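Local structure of peptide ABC transporter permease (Staphylococcus hominis, 6EXS) at residues A[22-33]-A[154-165]. The protein probably carries peptides across the cell membrane as a POT-family transporter, including the thioalcohol-conjugated peptide precursor of human axillary malodour. Sequence-based numbering, arbitrary orientation.
Sequences FFVEFWERFSYY and FYMSVNLGALIS. With C3H (2-[[(2~{R})-2-azanyl-3-[(3~{S})-3-methyl-1-oxidanyl-hexan-3-yl]sulfanyl-propanoyl]amino]ethanoic acid), chain O; OLC ((2R)-2,3-dihydroxypropyl (9Z)-octadec-9-enoate), chain L.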
ATOM      1  N   PHE A  22       5.333   1.574  17.526  1.00 34.32           N
ATOM      2  CA  PHE A  22       3.903   1.321  17.367  1.00 33.18           C
ATOM      3  C   PHE A  22       3.182   2.681  17.360  1.00 37.66           C
ATOM      4  O   PHE A  22       2.369   2.917  16.467  1.00 36.72           O
ATOM      5  CB  PHE A  22       3.362   0.399  18.485  1.00 34.80           C
ATOM      6  CG  PHE A  22       1.890   0.050  18.387  1.00 35.54           C
ATOM      7  CD1 PHE A  22       0.912   0.958  18.787  1.00 37.79           C
ATOM      8  CD2 PHE A  22       1.483  -1.207  17.951  1.00 36.93           C
ATOM      9  CE1 PHE A  22      -0.443   0.633  18.706  1.00 38.22           C
ATOM     10  CE2 PHE A  22       0.125  -1.536  17.888  1.00 38.96           C
ATOM     11  CZ  PHE A  22      -0.827  -0.612  18.257  1.00 37.12           C
ATOM     12  N   PHE A  23       3.505   3.577  18.333  1.00 35.46           N
ATOM     13  CA  PHE A  23       2.926   4.928  18.450  1.00 35.17           C
ATOM     14  C   PHE A  23       3.284   5.771  17.228  1.00 37.88           C
ATOM     15  O   PHE A  23       2.422   6.480  16.712  1.00 37.19           O
ATOM     16  CB  PHE A  23       3.424   5.612  19.734  1.00 38.02           C
ATOM     17  CG  PHE A  23       2.762   6.919  20.130  1.00 39.92           C
ATOM     18  CD1 PHE A  23       3.136   8.119  19.534  1.00 43.60           C
ATOM     19  CD2 PHE A  23       1.825   6.961  21.155  1.00 41.54           C
ATOM     20  CE1 PHE A  23       2.577   9.335  19.953  1.00 44.93           C
ATOM     21  CE2 PHE A  23       1.267   8.174  21.571  1.00 44.72           C
ATOM     22  CZ  PHE A  23       1.646   9.353  20.970  1.00 43.36           C
ATOM     23  N   VAL A  24       4.549   5.693  16.767  1.00 34.50           N
ATOM     24  CA  VAL A  24       5.054   6.420  15.593  1.00 33.84           C
ATOM     25  C   VAL A  24       4.331   5.939  14.323  1.00 39.57           C
ATOM     26  O   VAL A  24       3.800   6.767  13.580  1.00 40.28           O
ATOM     27  CB  VAL A  24       6.600   6.317  15.479  1.00 37.06           C
ATOM     28  CG1 VAL A  24       7.105   6.846  14.139  1.00 36.41           C
ATOM     29  CG2 VAL A  24       7.289   7.031  16.634  1.00 37.32           C
ATOM     30  N   GLU A  25       4.284   4.607  14.092  1.00 36.62           N
ATOM     31  CA  GLU A  25       3.601   4.019  12.930  1.00 35.02           C
ATOM     32  C   GLU A  25       2.102   4.320  12.952  1.00 37.53           C
ATOM     33  O   GLU A  25       1.554   4.700  11.921  1.00 36.81           O
ATOM     34  CB  GLU A  25       3.869   2.508  12.826  1.00 35.99           C
ATOM     35  CG  GLU A  25       3.300   1.838  11.583  1.00 42.06           C
ATOM     36  CD  GLU A  25       3.989   2.082  10.254  1.00 56.10           C
ATOM     37  OE1 GLU A  25       3.637   1.376   9.284  1.00 65.77           O
ATOM     38  OE2 GLU A  25       4.897   2.941  10.182  1.00 45.66           O
ATOM     39  N   PHE A  26       1.449   4.190  14.119  1.00 33.86           N
ATOM     40  CA  PHE A  26       0.018   4.503  14.234  1.00 33.55           C
ATOM     41  C   PHE A  26      -0.332   5.864  13.629  1.00 38.69           C
ATOM     42  O   PHE A  26      -1.266   5.940  12.837  1.00 39.05           O
ATOM     43  CB  PHE A  26      -0.483   4.440  15.699  1.00 35.42           C
ATOM     44  CG  PHE A  26      -1.896   4.956  15.847  1.00 36.63           C
ATOM     45  CD1 PHE A  26      -2.986   4.137  15.573  1.00 38.96           C
ATOM     46  CD2 PHE A  26      -2.138   6.276  16.210  1.00 39.00           C
ATOM     47  CE1 PHE A  26      -4.292   4.624  15.676  1.00 39.84           C
ATOM     48  CE2 PHE A  26      -3.449   6.762  16.308  1.00 41.63           C
ATOM     49  CZ  PHE A  26      -4.515   5.934  16.029  1.00 39.08           C
ATOM     50  N   TRP A  27       0.408   6.929  14.033  1.00 35.22           N
ATOM     51  CA  TRP A  27       0.194   8.318  13.647  1.00 34.50           C
ATOM     52  C   TRP A  27       0.570   8.628  12.204  1.00 38.98           C
ATOM     53  O   TRP A  27      -0.060   9.500  11.598  1.00 38.41           O
ATOM     54  CB  TRP A  27       0.877   9.267  14.634  1.00 33.73           C
ATOM     55  CG  TRP A  27       0.133   9.340  15.943  1.00 34.76           C
ATOM     56  CD1 TRP A  27       0.542   8.839  17.141  1.00 38.02           C
ATOM     57  CD2 TRP A  27      -1.204   9.826  16.148  1.00 34.41           C
ATOM     58  NE1 TRP A  27      -0.433   9.015  18.089  1.00 37.79           N
ATOM     59  CE2 TRP A  27      -1.519   9.619  17.508  1.00 38.94           C
ATOM     60  CE3 TRP A  27      -2.153  10.462  15.323  1.00 35.26           C
ATOM     61  CZ2 TRP A  27      -2.746  10.015  18.063  1.00 38.07           C
ATOM     62  CZ3 TRP A  27      -3.370  10.846  15.871  1.00 36.52           C
ATOM     63  CH2 TRP A  27      -3.652  10.630  17.225  1.00 37.69           C
ATOM     64  N   GLU A  28       1.541   7.898  11.632  1.00 35.68           N
ATOM     65  CA  GLU A  28       1.896   8.056  10.224  1.00 34.94           C
ATOM     66  C   GLU A  28       0.820   7.387   9.362  1.00 37.44           C
ATOM     67  O   GLU A  28       0.443   7.942   8.330  1.00 37.95           O
ATOM     68  CB  GLU A  28       3.289   7.471   9.922  1.00 36.44           C
ATOM     69  CG  GLU A  28       3.805   7.817   8.527  1.00 44.61           C
ATOM     70  CD  GLU A  28       3.327   6.917   7.403  1.00 50.02           C
ATOM     71  OE1 GLU A  28       3.013   7.437   6.308  1.00 45.02           O
ATOM     72  OE2 GLU A  28       3.254   5.688   7.624  1.00 39.26           O
ATOM     73  N   ARG A  29       0.342   6.196   9.776  1.00 32.27           N
ATOM     74  CA  ARG A  29      -0.707   5.479   9.057  1.00 32.00           C
ATOM     75  C   ARG A  29      -2.081   6.167   9.198  1.00 37.93           C
ATOM     76  O   ARG A  29      -2.839   6.202   8.224  1.00 36.64           O
ATOM     77  CB  ARG A  29      -0.742   3.994   9.442  1.00 29.74           C
ATOM     78  CG  ARG A  29       0.539   3.219   9.099  1.00 35.51           C
ATOM     79  CD  ARG A  29       0.674   2.857   7.623  1.00 38.61           C
ATOM     80  NE  ARG A  29       1.202   3.987   6.862  1.00 46.05           N
ATOM     81  CZ  ARG A  29       1.214   4.079   5.540  1.00 61.53           C
ATOM     82  NH1 ARG A  29       0.730   3.094   4.791  1.00 50.11           N
ATOM     83  NH2 ARG A  29       1.727   5.152   4.951  1.00 48.78           N
ATOM     84  N   PHE A  30      -2.376   6.742  10.404  1.00 36.03           N
ATOM     85  CA  PHE A  30      -3.579   7.521  10.707  1.00 36.26           C
ATOM     86  C   PHE A  30      -3.634   8.703   9.729  1.00 42.77           C
ATOM     87  O   PHE A  30      -4.632   8.892   9.022  1.00 44.09           O
ATOM     88  CB  PHE A  30      -3.518   8.052  12.157  1.00 38.42           C
ATOM     89  CG  PHE A  30      -4.628   9.003  12.550  1.00 40.21           C
ATOM     90  CD1 PHE A  30      -4.521  10.371  12.301  1.00 43.39           C
ATOM     91  CD2 PHE A  30      -5.771   8.536  13.190  1.00 42.03           C
ATOM     92  CE1 PHE A  30      -5.563  11.248  12.639  1.00 44.40           C
ATOM     93  CE2 PHE A  30      -6.806   9.419  13.538  1.00 45.06           C
ATOM     94  CZ  PHE A  30      -6.698  10.766  13.254  1.00 42.96           C
ATOM     95  N   SER A  31      -2.552   9.495   9.696  1.00 38.65           N
ATOM     96  CA  SER A  31      -2.467  10.672   8.850  1.00 37.67           C
ATOM     97  C   SER A  31      -2.382  10.315   7.359  1.00 40.48           C
ATOM     98  O   SER A  31      -2.974  11.043   6.552  1.00 41.72           O
ATOM     99  CB  SER A  31      -1.337  11.583   9.307  1.00 41.12           C
ATOM    100  OG  SER A  31      -0.090  10.912   9.313  1.00 52.43           O
ATOM    101  N   TYR A  32      -1.726   9.179   6.988  1.00 34.02           N
ATOM    102  CA  TYR A  32      -1.662   8.761   5.580  1.00 32.82           C
ATOM    103  C   TYR A  32      -3.022   8.362   5.063  1.00 38.28           C
ATOM    104  O   TYR A  32      -3.424   8.850   4.004  1.00 40.33           O
ATOM    105  CB  TYR A  32      -0.680   7.609   5.322  1.00 33.31           C
ATOM    106  CG  TYR A  32      -0.779   7.032   3.916  1.00 34.19           C
ATOM    107  CD1 TYR A  32      -0.304   7.739   2.812  1.00 35.94           C
ATOM    108  CD2 TYR A  32      -1.349   5.778   3.692  1.00 34.26           C
ATOM    109  CE1 TYR A  32      -0.414   7.227   1.520  1.00 34.71           C
ATOM    110  CE2 TYR A  32      -1.458   5.253   2.403  1.00 34.66           C
ATOM    111  CZ  TYR A  32      -0.992   5.983   1.319  1.00 39.80           C
ATOM    112  OH  TYR A  32      -1.062   5.458   0.046  1.00 38.62           O
ATOM    113  N   TYR A  33      -3.720   7.460   5.785  1.00 33.51           N
ATOM    114  CA  TYR A  33      -5.018   6.961   5.356  1.00 33.22           C
ATOM    115  C   TYR A  33      -6.125   7.992   5.494  1.00 37.85           C
ATOM    116  O   TYR A  33      -7.072   7.948   4.720  1.00 37.32           O
ATOM    117  CB  TYR A  33      -5.367   5.622   6.022  1.00 34.21           C
ATOM    118  CG  TYR A  33      -4.577   4.482   5.412  1.00 34.41           C
ATOM    119  CD1 TYR A  33      -4.771   4.104   4.086  1.00 36.23           C
ATOM    120  CD2 TYR A  33      -3.578   3.837   6.132  1.00 34.88           C
ATOM    121  CE1 TYR A  33      -4.004   3.101   3.498  1.00 38.14           C
ATOM    122  CE2 TYR A  33      -2.803   2.829   5.555  1.00 35.71           C
ATOM    123  CZ  TYR A  33      -3.011   2.478   4.232  1.00 45.65           C
ATOM    124  OH  TYR A  33      -2.282   1.473   3.656  1.00 49.49           O
ATOM    125  N   PHE A 154       2.996  -4.791  15.589  1.00 38.10           N
ATOM    126  CA  PHE A 154       3.381  -3.609  14.806  1.00 37.59           C
ATOM    127  C   PHE A 154       2.365  -3.257  13.706  1.00 44.62           C
ATOM    128  O   PHE A 154       2.041  -2.082  13.524  1.00 43.88           O
ATOM    129  CB  PHE A 154       4.805  -3.754  14.224  1.00 38.70           C
ATOM    130  CG  PHE A 154       5.250  -2.626  13.319  1.00 38.59           C
ATOM    131  CD1 PHE A 154       5.626  -1.397  13.845  1.00 40.80           C
ATOM    132  CD2 PHE A 154       5.297  -2.795  11.944  1.00 39.60           C
ATOM    133  CE1 PHE A 154       6.040  -0.361  13.008  1.00 40.87           C
ATOM    134  CE2 PHE A 154       5.703  -1.754  11.106  1.00 41.70           C
ATOM    135  CZ  PHE A 154       6.084  -0.551  11.645  1.00 39.61           C
ATOM    136  N   TYR A 155       1.849  -4.272  12.992  1.00 43.01           N
ATOM    137  CA  TYR A 155       0.905  -4.034  11.911  1.00 42.49           C
ATOM    138  C   TYR A 155      -0.519  -3.726  12.407  1.00 45.50           C
ATOM    139  O   TYR A 155      -1.340  -3.287  11.597  1.00 45.11           O
ATOM    140  CB  TYR A 155       0.948  -5.163  10.880  1.00 44.18           C
ATOM    141  CG  TYR A 155       2.283  -5.227  10.174  1.00 46.53           C
ATOM    142  CD1 TYR A 155       2.712  -4.186   9.353  1.00 48.97           C
ATOM    143  CD2 TYR A 155       3.117  -6.327  10.320  1.00 47.70           C
ATOM    144  CE1 TYR A 155       3.957  -4.228   8.721  1.00 51.78           C
ATOM    145  CE2 TYR A 155       4.364  -6.382   9.699  1.00 48.99           C
ATOM    146  CZ  TYR A 155       4.783  -5.329   8.901  1.00 58.76           C
ATOM    147  OH  TYR A 155       6.009  -5.400   8.279  1.00 60.97           O
ATOM    148  N   MET A 156      -0.785  -3.849  13.733  1.00 41.40           N
ATOM    149  CA  MET A 156      -2.069  -3.474  14.343  1.00 40.81           C
ATOM    150  C   MET A 156      -2.176  -1.955  14.364  1.00 42.07           C
ATOM    151  O   MET A 156      -3.275  -1.423  14.219  1.00 41.71           O
ATOM    152  CB  MET A 156      -2.203  -4.006  15.767  1.00 44.17           C
ATOM    153  CG  MET A 156      -2.609  -5.455  15.834  1.00 49.32           C
ATOM    154  SD  MET A 156      -2.751  -6.069  17.536  1.00 55.58           S
ATOM    155  CE  MET A 156      -4.216  -5.126  18.111  1.00 51.95           C
ATOM    156  N   SER A 157      -1.030  -1.258  14.539  1.00 36.56           N
ATOM    157  CA  SER A 157      -0.942   0.204  14.529  1.00 35.41           C
ATOM    158  C   SER A 157      -1.345   0.747  13.157  1.00 37.91           C
ATOM    159  O   SER A 157      -1.997   1.790  13.088  1.00 38.52           O
ATOM    160  CB  SER A 157       0.464   0.672  14.914  1.00 38.96           C
ATOM    161  OG  SER A 157       1.469   0.391  13.949  1.00 41.20           O
ATOM    162  N   VAL A 158      -1.011  -0.010  12.078  1.00 33.07           N
ATOM    163  CA  VAL A 158      -1.316   0.273  10.668  1.00 31.82           C
ATOM    164  C   VAL A 158      -2.844   0.306  10.456  1.00 36.36           C
ATOM    165  O   VAL A 158      -3.382   1.342  10.061  1.00 35.55           O
ATOM    166  CB  VAL A 158      -0.586  -0.724   9.698  1.00 34.50           C
ATOM    167  CG1 VAL A 158      -1.063  -0.558   8.256  1.00 33.91           C
ATOM    168  CG2 VAL A 158       0.934  -0.568   9.772  1.00 33.71           C
ATOM    169  N   ASN A 159      -3.531  -0.816  10.759  1.00 34.37           N
ATOM    170  CA  ASN A 159      -4.985  -0.975  10.631  1.00 34.69           C
ATOM    171  C   ASN A 159      -5.780  -0.113  11.619  1.00 40.87           C
ATOM    172  O   ASN A 159      -6.879   0.327  11.263  1.00 41.37           O
ATOM    173  CB  ASN A 159      -5.402  -2.434  10.713  1.00 33.70           C
ATOM    174  CG  ASN A 159      -4.805  -3.298   9.640  1.00 50.13           C
ATOM    175  OD1 ASN A 159      -4.045  -4.223   9.919  1.00 45.19           O
ATOM    176  ND2 ASN A 159      -5.145  -3.030   8.389  1.00 42.19           N
ATOM    177  N   LEU A 160      -5.224   0.168  12.829  1.00 36.50           N
ATOM    178  CA  LEU A 160      -5.900   1.062  13.780  1.00 36.47           C
ATOM    179  C   LEU A 160      -5.897   2.497  13.247  1.00 40.94           C
ATOM    180  O   LEU A 160      -6.918   3.178  13.333  1.00 40.18           O
ATOM    181  CB  LEU A 160      -5.314   0.990  15.197  1.00 36.71           C
ATOM    182  CG  LEU A 160      -5.740  -0.229  16.030  1.00 41.20           C
ATOM    183  CD1 LEU A 160      -4.752  -0.493  17.133  1.00 42.01           C
ATOM    184  CD2 LEU A 160      -7.156  -0.064  16.605  1.00 42.79           C
ATOM    185  N   GLY A 161      -4.776   2.911  12.644  1.00 37.16           N
ATOM    186  CA  GLY A 161      -4.652   4.226  12.027  1.00 36.05           C
ATOM    187  C   GLY A 161      -5.579   4.344  10.831  1.00 37.92           C
ATOM    188  O   GLY A 161      -6.332   5.315  10.718  1.00 37.35           O
ATOM    189  N   ALA A 162      -5.573   3.307   9.966  1.00 33.47           N
ATOM    190  CA  ALA A 162      -6.431   3.196   8.787  1.00 32.56           C
ATOM    191  C   ALA A 162      -7.928   3.142   9.137  1.00 37.06           C
ATOM    192  O   ALA A 162      -8.734   3.608   8.338  1.00 38.45           O
ATOM    193  CB  ALA A 162      -6.042   1.980   7.967  1.00 32.59           C
ATOM    194  N   LEU A 163      -8.298   2.568  10.305  1.00 32.52           N
ATOM    195  CA  LEU A 163      -9.690   2.444  10.756  1.00 31.75           C
ATOM    196  C   LEU A 163     -10.252   3.730  11.352  1.00 35.52           C
ATOM    197  O   LEU A 163     -11.349   4.124  10.972  1.00 36.19           O
ATOM    198  CB  LEU A 163      -9.870   1.249  11.736  1.00 31.74           C
ATOM    199  CG  LEU A 163     -11.161   1.193  12.577  1.00 36.88           C
ATOM    200  CD1 LEU A 163     -12.419   0.943  11.705  1.00 37.65           C
ATOM    201  CD2 LEU A 163     -11.056   0.166  13.677  1.00 37.48           C
ATOM    202  N   ILE A 164      -9.519   4.361  12.294  1.00 31.70           N
ATOM    203  CA  ILE A 164      -9.941   5.562  13.035  1.00 31.79           C
ATOM    204  C   ILE A 164      -9.956   6.865  12.189  1.00 35.34           C
ATOM    205  O   ILE A 164     -10.908   7.645  12.310  1.00 35.26           O
ATOM    206  CB  ILE A 164      -9.089   5.722  14.338  1.00 35.10           C
ATOM    207  CG1 ILE A 164      -9.241   4.478  15.264  1.00 35.96           C
ATOM    208  CG2 ILE A 164      -9.459   6.989  15.110  1.00 35.85           C
ATOM    209  CD1 ILE A 164      -8.157   4.313  16.360  1.00 42.30           C
ATOM    210  N   SER A 165      -8.904   7.120  11.382  1.00 31.04           N
ATOM    211  CA  SER A 165      -8.776   8.365  10.617  1.00 30.24           C
ATOM    212  C   SER A 165      -9.953   8.679   9.657  1.00 36.64           C
ATOM    213  O   SER A 165     -10.387   9.827   9.709  1.00 37.13           O
ATOM    214  CB  SER A 165      -7.444   8.444   9.886  1.00 30.73           C
ATOM    215  OG  SER A 165      -7.228   7.361   8.997  1.00 33.31           O
TER
HETATM  216  O2  C3H O 514      -3.104  -0.637   5.228  0.75 69.54           O
HETATM  217  C11 C3H O 514      -3.932  -1.412   5.551  0.75 68.31           C
HETATM  218  O3  C3H O 514      -3.694  -2.656   5.779  0.75 68.52           O
HETATM  219  C10 C3H O 514      -5.394  -1.101   5.689  0.75 66.90           C
HETATM  220  N1  C3H O 514      -5.834  -0.031   4.827  0.75 65.30           N
HETATM  221  C9  C3H O 514      -6.207  -0.256   3.579  0.75 65.79           C
HETATM  222  O1  C3H O 514      -5.542  -0.911   2.791  0.75 68.68           O
HETATM  223  C8  C3H O 514      -7.514   0.303   3.119  0.75 63.57           C
HETATM  224  N   C3H O 514      -7.955   1.324   4.060  0.75 63.93           N
HETATM  225  C7  C3H O 514      -7.373   0.955   1.743  0.75 63.34           C
HETATM  226  S   C3H O 514      -7.969   0.019   0.309  0.75 63.64           S
HETATM  227  C3  C3H O 514      -9.830  -0.183   0.348  0.75 55.14           C
HETATM  228  C4  C3H O 514     -10.406   1.197   0.166  0.75 52.12           C
HETATM  229  C5  C3H O 514     -10.185  -0.885   1.665  0.75 51.07           C
HETATM  230  C6  C3H O 514     -11.650  -0.970   2.030  0.75 46.34           C
HETATM  231  O   C3H O 514     -11.939  -0.307   3.216  0.75 41.31           O
HETATM  232  C2  C3H O 514     -10.304  -1.085  -0.789  0.75 54.02           C
HETATM  233  C1  C3H O 514     -10.986  -2.373  -0.361  0.75 51.79           C
HETATM  234  C   C3H O 514     -11.429  -3.184  -1.548  0.75 50.23           C
HETATM  235  C24 OLC L 511      -0.758  -7.416  23.081  1.00 78.67           C
HETATM  236  C5  OLC L 511      -3.990   0.265  22.415  1.00 81.84           C
HETATM  237  C4  OLC L 511      -3.165  -1.000  22.554  1.00 82.40           C
HETATM  238  C3  OLC L 511      -1.923  -1.008  21.680  1.00 82.86           C
HETATM  239  C2  OLC L 511      -1.010  -2.211  21.907  1.00 83.76           C
HETATM  240  C21 OLC L 511      -2.246  -5.695  22.022  1.00 81.17           C
HETATM  241  C1  OLC L 511      -1.543  -3.505  21.362  1.00 84.24           C
HETATM  242  C22 OLC L 511      -1.217  -6.775  21.792  1.00 79.86           C
HETATM  243  O19 OLC L 511      -1.944  -3.660  20.238  1.00 86.27           O
HETATM  244  O25 OLC L 511       0.064  -8.544  22.823  1.00 78.45           O
HETATM  245  O23 OLC L 511      -1.787  -7.767  20.933  1.00 81.22           O
HETATM  246  O20 OLC L 511      -1.517  -4.473  22.291  1.00 82.65           O
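Phe-30 and Gly-161 bring their CA atoms to 3.7 Å, the nearest CA pair of the two segments. The segment axes come within 7.2 Å and run in the same general direction, at a crossing angle of -36°. No hydrogen bond joins the two segments. Instead, CA-H...O contacts run from Phe-26 CA to Ser-157 O and from Phe-30 CA to Gly-161 O (3.5 Å).

Two serines make CH-pi contacts. Ser-157 CB sits over the centre of the Phe-22 ring, 3.5 Å from its centroid, while the monoolein chain lies over the opposite face. Ser-165 CB covers one face of Phe-30, and Trp-27 covers the other. Each serine hydroxyl turns back to its own helix: Ser-157 OG donates to Phe-154 O (2.6 Å), and Ser-165 OG to Gly-161 O.

Phe-26 packs knob-into-hole among Ser-157, Leu-160, Gly-161 and Ile-164. Its chi1 of 172° swings the ring across, and CE1 meets Leu-160 CB and Ile-164 CD1.

Among charged side chains, Glu-25 CB touches Phe-154 CE1 (3.6 Å), and OE1 lies near Val-158 CG2. Arg-29 runs alongside Val-158; its salt bridge to Glu-28 stays within segment 22-33.

Tyr-33, Val-158, Asn-159 and Ala-162 line the peptide pocket of this major facilitator fold. Tyr-33 CD2 meets Ala-162 CB at 3.6 Å. Ligand N1 lies over one face of that tyrosine ring, and Asn-159 ND2 donates a weak bond to ligand O3.

Helices 110-137 and 178-204 pack against segment 22-33, and helix 338-357 against segment 154-165.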